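Local coordinates for cysteine synthase (Helicobacter pylori, PDB 6AHI), which catalyses the pyridoxal 5'-phosphate-dependent conversion of O-acetyl-L-serine and hydrogen sulfide to L-cysteine and acetate, and also has cystathionine beta-synthase activity, at residues Thr68-Thr73 and Glu133-Ile138; Leu90-Val95 and Leu111-Ile116; Gly169-Ser174 and Gly285-Thr290. All coordinates share one frame; numbering follows the deposited sequence.

Contact 1 of 3, residues Thr68-Thr73 and Glu133-Ile138; sequences TIIEPT and ELAESI
I70 is the centre of this contact: three of the four residue pairs across it meet at its terminal methyl CD1, which reaches from strand 68-72 to the C-terminal part of helix 123-137 and to I138, the residue that follows. The evidence for close packing is the set of distances round that methyl: I70 CD1 lies 3.8 Å from A135 CA, 4.0 Å from L134 CB and 3.8 Å from I138 CD1. In I70, CD1 stands anti to CA about the CB-CG1 bond (chi2 -179°), which carries it away from the strand and against the helix backbone, while the side chain of I138 crosses it obliquely and meets it methyl to methyl. The two segments together bury 184 Å², a modest area that I70 and I138 dominate. In the fold, this is a helix laid over one face of the parallel sheet of strands 114-118, 91-97, 68-72 and 141-142, the layered alpha/beta arrangement of the smaller domain in fold-type II pyridoxal phosphate enzymes. Strand 91-97 shares the cover, I93 touching I138 and V95 touching L134. Toward T68 the fit slackens: the nearest approach there is T68 CB to I138 CG2 at 4.3 Å, and T68 is partly exposed. On the helix, E133 and E136 are solvent-exposed and do not touch the strand; the CB of E136 points away from it.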
loop_
_atom_site.group_PDB
_atom_site.type_symbol
_atom_site.label_atom_id
_atom_site.label_comp_id
_atom_site.label_asym_id
_atom_site.label_seq_id
_atom_site.Cartn_x
_atom_site.Cartn_y
_atom_site.Cartn_z
ATOM N N THR A 68 21.406 -6.144 -17.987
ATOM C CA THR A 68 20.507 -5.007 -17.818
ATOM C C THR A 68 19.114 -5.393 -18.329
ATOM O O THR A 68 18.982 -5.826 -19.493
ATOM C CB THR A 68 20.962 -3.762 -18.585
ATOM O OG1 THR A 68 22.218 -3.323 -18.087
ATOM C CG2 THR A 68 19.984 -2.618 -18.450
ATOM N N ILE A 69 18.097 -5.202 -17.480
ATOM C CA ILE A 69 16.699 -5.417 -17.869
ATOM C C ILE A 69 16.177 -4.152 -18.546
ATOM O O ILE A 69 16.269 -3.075 -17.947
ATOM C CB ILE A 69 15.794 -5.729 -16.661
ATOM C CG1 ILE A 69 16.333 -6.852 -15.770
ATOM C CG2 ILE A 69 14.380 -6.015 -17.155
ATOM C CD1 ILE A 69 16.724 -8.088 -16.537
ATOM N N ILE A 70 15.597 -4.309 -19.747
ATOM C CA ILE A 70 14.921 -3.238 -20.478
ATOM C C ILE A 70 13.467 -3.655 -20.741
ATOM O O ILE A 70 13.242 -4.730 -21.245
ATOM C CB ILE A 70 15.648 -2.958 -21.803
ATOM C CG1 ILE A 70 17.169 -2.857 -21.627
ATOM C CG2 ILE A 70 15.069 -1.726 -22.483
ATOM C CD1 ILE A 70 17.913 -2.560 -22.891
ATOM N N GLU A 71 12.497 -2.779 -20.458
ATOM C CA GLU A 71 11.086 -3.065 -20.743
ATOM C C GLU A 71 10.331 -1.774 -21.054
ATOM O O GLU A 71 10.466 -0.792 -20.331
ATOM C CB GLU A 71 10.456 -3.819 -19.570
ATOM C CG GLU A 71 9.041 -4.312 -19.813
ATOM C CD GLU A 71 8.825 -5.318 -20.938
ATOM O OE1 GLU A 71 9.756 -5.508 -21.785
ATOM O OE2 GLU A 71 7.707 -5.911 -20.980
ATOM N N PRO A 72 9.499 -1.723 -22.129
ATOM C CA PRO A 72 8.495 -0.666 -22.275
ATOM C C PRO A 72 7.314 -0.945 -21.332
ATOM O O PRO A 72 6.888 -2.086 -21.213
ATOM C CB PRO A 72 8.086 -0.784 -23.751
ATOM C CG PRO A 72 8.206 -2.271 -24.011
ATOM C CD PRO A 72 9.454 -2.682 -23.246
ATOM N N THR A 73 6.816 0.078 -20.638
ATOM C CA THR A 73 5.740 -0.130 -19.659
ATOM C C THR A 73 4.995 1.189 -19.469
ATOM O O THR A 73 5.540 2.232 -19.672
ATOM C CB THR A 73 6.261 -0.736 -18.338
ATOM O OG1 THR A 73 5.280 -0.741 -17.299
ATOM C CG2 THR A 73 7.454 -0.001 -17.780
ATOM N N GLU A 133 15.455 -0.717 -29.754
ATOM C CA GLU A 133 16.702 -0.053 -30.178
ATOM C C GLU A 133 17.766 -0.180 -29.081
ATOM O O GLU A 133 18.931 -0.464 -29.349
ATOM C CB GLU A 133 16.481 1.437 -30.455
ATOM C CG GLU A 133 15.451 1.739 -31.530
ATOM C CD GLU A 133 15.256 3.222 -31.807
ATOM O OE1 GLU A 133 16.252 3.983 -31.737
ATOM O OE2 GLU A 133 14.100 3.614 -32.081
ATOM N N LEU A 134 17.354 0.054 -27.833
ATOM C CA LEU A 134 18.273 0.002 -26.705
ATOM C C LEU A 134 18.865 -1.411 -26.573
ATOM O O LEU A 134 20.080 -1.543 -26.432
ATOM C CB LEU A 134 17.540 0.463 -25.446
ATOM C CG LEU A 134 17.144 1.938 -25.455
ATOM C CD1 LEU A 134 16.080 2.225 -24.403
ATOM C CD2 LEU A 134 18.355 2.837 -25.268
ATOM N N ALA A 135 18.022 -2.445 -26.690
ATOM C CA ALA A 135 18.410 -3.848 -26.433
ATOM C C ALA A 135 19.516 -4.306 -27.391
ATOM O O ALA A 135 20.450 -5.007 -26.986
ATOM C CB ALA A 135 17.199 -4.736 -26.553
ATOM N N GLU A 136 19.381 -3.906 -28.663
ATOM C CA GLU A 136 20.333 -4.227 -29.705
ATOM C C GLU A 136 21.676 -3.567 -29.373
ATOM O O GLU A 136 22.729 -4.091 -29.727
ATOM C CB GLU A 136 19.837 -3.746 -31.079
ATOM C CG GLU A 136 20.735 -4.161 -32.231
ATOM C CD GLU A 136 20.988 -3.135 -33.339
ATOM O OE1 GLU A 136 20.001 -2.673 -33.946
ATOM O OE2 GLU A 136 22.180 -2.805 -33.599
ATOM N N SER A 137 21.625 -2.394 -28.725
ATOM C CA SER A 137 22.797 -1.517 -28.556
ATOM C C SER A 137 23.418 -1.664 -27.160
ATOM O O SER A 137 24.402 -0.991 -26.865
ATOM C CB SER A 137 22.423 -0.085 -28.829
ATOM O OG SER A 137 21.327 0.311 -28.023
ATOM N N ILE A 138 22.822 -2.520 -26.311
ATOM C CA ILE A 138 23.307 -2.804 -24.944
ATOM C C ILE A 138 23.690 -4.281 -24.849
ATOM O O ILE A 138 22.826 -5.155 -24.939
ATOM C CB ILE A 138 22.248 -2.405 -23.896
ATOM C CG1 ILE A 138 22.055 -0.886 -23.874
ATOM C CG2 ILE A 138 22.592 -2.954 -22.515
ATOM C CD1 ILE A 138 21.008 -0.407 -22.906
#

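Contact 2 of 3, residues Leu90-Val95 and Leu111-Ile116; sequences LKTIFV and LGALVI
With chi1 at 58°, T92 holds OG1 between its backbone N and carbonyl carbon, where it meets A113 CB at 3.1 Å; F94, with CG anti to its carbonyl carbon, turns its ring to the same methyl. The segments belong to a right-handed beta-alpha-beta crossover, strand 91-97, helix 102-110, strand 114-118, whose strands run parallel, 20° apart over segments 91-95 and 114-116. Three backbone bonds fix the register: L114 N to T92 O, F94 N to L114 O and I116 N to F94 O, the last at 2.8 Å and nearly straight, with 174° at the hydrogen. I93, V95, L114 and I116 lie on one face, where I93 and L114 run side by side and helix 123-137 covers V95 and I116. F94 and V115 lie on the other, against M108 of the crossover helix. G112 ends that helix in a Schellman motif, with positive phi, and A113 follows, leading toward L114. L114 is exposed, so the packing opens to solvent at that residue while F94 and I93 remain buried. Across the I93 face, the branch methyl I93 CG2 meets I116 CD1 at 3.6 Å.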
loop_
_atom_site.group_PDB
_atom_site.type_symbol
_atom_site.label_atom_id
_atom_site.label_comp_id
_atom_site.label_asym_id
_atom_site.label_seq_id
_atom_site.Cartn_x
_atom_site.Cartn_y
_atom_site.Cartn_z
ATOM N N LEU A 90 20.474 -5.954 -9.998
ATOM C CA LEU A 90 20.366 -5.787 -11.451
ATOM C C LEU A 90 19.976 -4.340 -11.782
ATOM O O LEU A 90 19.068 -3.778 -11.184
ATOM C CB LEU A 90 19.303 -6.737 -12.007
ATOM C CG LEU A 90 19.577 -8.231 -11.865
ATOM C CD1 LEU A 90 18.431 -9.045 -12.469
ATOM C CD2 LEU A 90 20.900 -8.602 -12.509
ATOM N N LYS A 91 20.600 -3.781 -12.821
ATOM C CA LYS A 91 20.165 -2.499 -13.418
ATOM C C LYS A 91 18.942 -2.728 -14.324
ATOM O O LYS A 91 18.809 -3.771 -14.977
ATOM C CB LYS A 91 21.306 -1.837 -14.204
ATOM C CG LYS A 91 22.440 -1.275 -13.359
ATOM C CD LYS A 91 21.980 -0.280 -12.310
ATOM C CE LYS A 91 23.137 0.332 -11.562
ATOM N NZ LYS A 91 22.689 1.121 -10.396
ATOM N N THR A 92 18.072 -1.713 -14.368
ATOM C CA THR A 92 16.828 -1.721 -15.135
ATOM C C THR A 92 16.688 -0.404 -15.915
ATOM O O THR A 92 17.059 0.655 -15.426
ATOM C CB THR A 92 15.610 -1.921 -14.223
ATOM O OG1 THR A 92 15.596 -0.865 -13.259
ATOM C CG2 THR A 92 15.619 -3.252 -13.507
ATOM N N ILE A 93 16.119 -0.495 -17.125
ATOM C CA ILE A 93 15.759 0.668 -17.943
ATOM C C ILE A 93 14.295 0.501 -18.363
ATOM O O ILE A 93 13.932 -0.531 -18.909
ATOM C CB ILE A 93 16.696 0.821 -19.172
ATOM C CG1 ILE A 93 18.172 0.878 -18.786
ATOM C CG2 ILE A 93 16.306 2.039 -19.980
ATOM C CD1 ILE A 93 19.117 0.510 -19.905
ATOM N N PHE A 94 13.454 1.499 -18.072
ATOM C CA PHE A 94 12.064 1.452 -18.502
ATOM C C PHE A 94 11.799 2.584 -19.503
ATOM O O PHE A 94 12.238 3.723 -19.327
ATOM C CB PHE A 94 11.120 1.441 -17.301
ATOM C CG PHE A 94 11.403 0.275 -16.396
ATOM C CD1 PHE A 94 11.298 -1.023 -16.859
ATOM C CD2 PHE A 94 11.821 0.467 -15.096
ATOM C CE1 PHE A 94 11.574 -2.106 -16.038
ATOM C CE2 PHE A 94 12.125 -0.613 -14.282
ATOM C CZ PHE A 94 12.021 -1.894 -14.761
ATOM N N VAL A 95 11.092 2.222 -20.584
ATOM C CA VAL A 95 10.681 3.174 -21.603
ATOM C C VAL A 95 9.181 3.414 -21.435
ATOM O O VAL A 95 8.375 2.491 -21.546
ATOM C CB VAL A 95 11.035 2.694 -23.018
ATOM C CG1 VAL A 95 10.829 3.824 -24.017
ATOM C CG2 VAL A 95 12.459 2.162 -23.087
ATOM N N LEU A 111 13.181 3.321 -7.051
ATOM C CA LEU A 111 13.677 1.940 -6.886
ATOM C C LEU A 111 14.984 1.674 -7.646
ATOM O O LEU A 111 15.441 0.518 -7.699
ATOM C CB LEU A 111 12.599 0.957 -7.337
ATOM C CG LEU A 111 11.343 0.928 -6.479
ATOM C CD1 LEU A 111 10.209 0.224 -7.191
ATOM C CD2 LEU A 111 11.616 0.276 -5.117
ATOM N N GLY A 112 15.533 2.688 -8.316
ATOM C CA GLY A 112 16.829 2.596 -8.967
ATOM C C GLY A 112 16.779 2.418 -10.486
ATOM O O GLY A 112 17.819 2.178 -11.090
ATOM N N ALA A 113 15.591 2.513 -11.102
ATOM C CA ALA A 113 15.473 2.323 -12.562
ATOM C C ALA A 113 15.824 3.619 -13.306
ATOM O O ALA A 113 15.574 4.718 -12.813
ATOM C CB ALA A 113 14.079 1.871 -12.906
ATOM N N LEU A 114 16.418 3.465 -14.494
ATOM C CA LEU A 114 16.535 4.546 -15.491
ATOM C C LEU A 114 15.222 4.578 -16.295
ATOM O O LEU A 114 14.816 3.574 -16.820
ATOM C CB LEU A 114 17.767 4.280 -16.365
ATOM C CG LEU A 114 17.966 5.210 -17.571
ATOM C CD1 LEU A 114 18.215 6.640 -17.105
ATOM C CD2 LEU A 114 19.122 4.746 -18.462
ATOM N N VAL A 115 14.515 5.716 -16.281
ATOM C CA VAL A 115 13.270 5.892 -16.999
ATOM C C VAL A 115 13.557 6.794 -18.208
ATOM O O VAL A 115 14.074 7.889 -18.050
ATOM C CB VAL A 115 12.156 6.475 -16.118
ATOM C CG1 VAL A 115 10.924 6.833 -16.929
ATOM C CG2 VAL A 115 11.757 5.525 -14.992
ATOM N N ILE A 116 13.261 6.279 -19.404
ATOM C CA ILE A 116 13.427 7.017 -20.678
ATOM C C ILE A 116 12.021 7.252 -21.232
ATOM O O ILE A 116 11.218 6.318 -21.306
ATOM C CB ILE A 116 14.317 6.239 -21.657
ATOM C CG1 ILE A 116 15.751 6.169 -21.131
ATOM C CG2 ILE A 116 14.257 6.851 -23.066
ATOM C CD1 ILE A 116 16.605 5.110 -21.784
#

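Contact 3 of 3, residues Gly169-Ser174 and Gly285-Thr290; sequences GTNLTS and GSQVLT
T173 and Q287 grip each other twice. T173 N donates to Q287 O at 2.8 Å, in the carbonyl plane, and Q287 N returns a bond to T173 OG1 at 2.9 Å (169° at the hydrogen). The hydroxyl can accept it because chi1 of -46° sets OG1 beside T173's own backbone N, facing Q287 N. S174 N adds a weak second bond to Q287 O. One residue on, L289 N to S174 O is 2.8 Å and almost straight at 176°, and S174 pairs with V288 in a parallel bridge. This is where strand 174-178 joins strand 287-292 in the mixed sheet of the larger domain; ahead of it the chain makes an inverse gamma turn centred on N171. That turn lays N171 O against Q287 CB at 3.2 Å, and N171 ND2 lies 3.8 Å from Q287 CG. Deeper in, L172 CD1 meets L289 CD2 at 4.2 Å, and L192 of helix 183-195 also packs on L289. In the next shell, the bend of Q287 at chi2 brings NE2 to G285 O at 3.1 Å, above the carbonyl plane, while its OE1 is bound by Y33 OH. S174 OG bonds to E278 OE2 of helix 266-281.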
loop_
_atom_site.group_PDB
_atom_site.type_symbol
_atom_site.label_atom_id
_atom_site.label_comp_id
_atom_site.label_asym_id
_atom_site.label_seq_id
_atom_site.Cartn_x
_atom_site.Cartn_y
_atom_site.Cartn_z
ATOM N N GLY A 169 -10.377 -23.369 -2.985
ATOM C CA GLY A 169 -10.773 -24.685 -3.488
ATOM C C GLY A 169 -11.269 -24.632 -4.938
ATOM O O GLY A 169 -10.998 -23.657 -5.699
ATOM N N THR A 170 -12.051 -25.642 -5.319
ATOM C CA THR A 170 -12.467 -25.834 -6.670
ATOM C C THR A 170 -13.936 -25.442 -6.872
ATOM O O THR A 170 -14.413 -25.562 -7.966
ATOM C CB THR A 170 -12.219 -27.279 -7.123
ATOM O OG1 THR A 170 -13.018 -28.160 -6.342
ATOM C CG2 THR A 170 -10.758 -27.682 -7.046
ATOM N N ASN A 171 -14.630 -24.935 -5.848
ATOM C CA ASN A 171 -16.044 -24.496 -5.982
ATOM C C ASN A 171 -16.075 -23.056 -6.518
ATOM O O ASN A 171 -16.433 -22.076 -5.805
ATOM C CB ASN A 171 -16.845 -24.643 -4.683
ATOM C CG ASN A 171 -18.345 -24.537 -4.900
ATOM O OD1 ASN A 171 -18.877 -24.968 -5.916
ATOM N ND2 ASN A 171 -19.042 -23.936 -3.953
ATOM N N LEU A 172 -15.644 -22.922 -7.773
ATOM C CA LEU A 172 -15.707 -21.656 -8.481
ATOM C C LEU A 172 -16.488 -21.852 -9.779
ATOM O O LEU A 172 -16.217 -22.768 -10.557
ATOM C CB LEU A 172 -14.300 -21.146 -8.765
ATOM C CG LEU A 172 -13.434 -20.869 -7.546
ATOM C CD1 LEU A 172 -12.034 -20.516 -8.018
ATOM C CD2 LEU A 172 -14.018 -19.746 -6.669
ATOM N N THR A 173 -17.417 -20.941 -10.017
ATOM C CA THR A 173 -18.329 -20.998 -11.119
ATOM C C THR A 173 -17.748 -20.212 -12.310
ATOM O O THR A 173 -17.906 -20.611 -13.472
ATOM C CB THR A 173 -19.687 -20.399 -10.732
ATOM O OG1 THR A 173 -20.091 -20.915 -9.457
ATOM C CG2 THR A 173 -20.741 -20.664 -11.779
ATOM N N SER A 174 -17.088 -19.096 -12.003
ATOM C CA SER A 174 -16.630 -18.175 -13.004
ATOM C C SER A 174 -15.362 -17.448 -12.521
ATOM O O SER A 174 -15.167 -17.178 -11.327
ATOM C CB SER A 174 -17.750 -17.202 -13.335
ATOM O OG SER A 174 -17.321 -16.313 -14.379
ATOM N N GLY A 285 -26.093 -19.512 -5.398
ATOM C CA GLY A 285 -25.036 -20.385 -4.952
ATOM C C GLY A 285 -23.786 -20.315 -5.829
ATOM O O GLY A 285 -22.846 -21.006 -5.574
ATOM N N SER A 286 -23.756 -19.460 -6.844
ATOM C CA SER A 286 -22.586 -19.378 -7.709
ATOM C C SER A 286 -21.444 -18.584 -7.041
ATOM O O SER A 286 -21.682 -17.672 -6.271
ATOM C CB SER A 286 -22.968 -18.798 -9.025
ATOM O OG SER A 286 -23.839 -19.682 -9.723
ATOM N N GLN A 287 -20.190 -18.955 -7.343
ATOM C CA GLN A 287 -19.009 -18.353 -6.726
ATOM C C GLN A 287 -18.150 -17.747 -7.844
ATOM O O GLN A 287 -17.730 -18.451 -8.736
ATOM C CB GLN A 287 -18.229 -19.373 -5.897
ATOM C CG GLN A 287 -19.101 -20.255 -4.999
ATOM C CD GLN A 287 -19.598 -19.505 -3.789
ATOM O OE1 GLN A 287 -18.836 -18.895 -3.052
ATOM N NE2 GLN A 287 -20.909 -19.530 -3.595
ATOM N N VAL A 288 -17.984 -16.417 -7.817
ATOM C CA VAL A 288 -17.300 -15.696 -8.907
ATOM C C VAL A 288 -15.967 -15.162 -8.390
ATOM O O VAL A 288 -15.947 -14.456 -7.379
ATOM C CB VAL A 288 -18.182 -14.566 -9.463
ATOM C CG1 VAL A 288 -17.460 -13.732 -10.504
ATOM C CG2 VAL A 288 -19.478 -15.119 -10.030
ATOM N N LEU A 289 -14.863 -15.517 -9.059
ATOM C CA LEU A 289 -13.550 -15.021 -8.675
ATOM C C LEU A 289 -13.170 -13.843 -9.573
ATOM O O LEU A 289 -13.329 -13.949 -10.814
ATOM C CB LEU A 289 -12.535 -16.140 -8.846
ATOM C CG LEU A 289 -11.061 -15.759 -8.780
ATOM C CD1 LEU A 289 -10.649 -15.259 -7.401
ATOM C CD2 LEU A 289 -10.224 -16.951 -9.194
ATOM N N THR A 290 -12.633 -12.779 -8.972
ATOM C CA THR A 290 -12.011 -11.680 -9.742
ATOM C C THR A 290 -10.664 -11.296 -9.090
ATOM O O THR A 290 -10.291 -11.787 -8.059
ATOM C CB THR A 290 -13.010 -10.531 -9.942
ATOM O OG1 THR A 290 -12.511 -9.585 -10.898
ATOM C CG2 THR A 290 -13.301 -9.802 -8.655
#

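Contacts 1 and 2 form one continuous unit, their centres 10 Å apart, with contact 2 nested along the chain inside the loop that contact 1 closes. Strands 68-72 and 91-97 are direct neighbours: I69 O lies 2.7 Å from I93 N, a probable hydrogen bond, and T68 CG2 packs on I93 CD1 at 3.6 Å. Contact 3 belongs to the other sheet, on the opposite side of the chain's centre, its nearest atoms about 21 Å from contact 1 and about 24 Å from contact 2. N76 and T184 probably bind pyridoxal 5'-phosphate, as in related enzymes; the side chain of F94 is about 10 Å from that of N76, and that of L289 about 9 Å from that of T184.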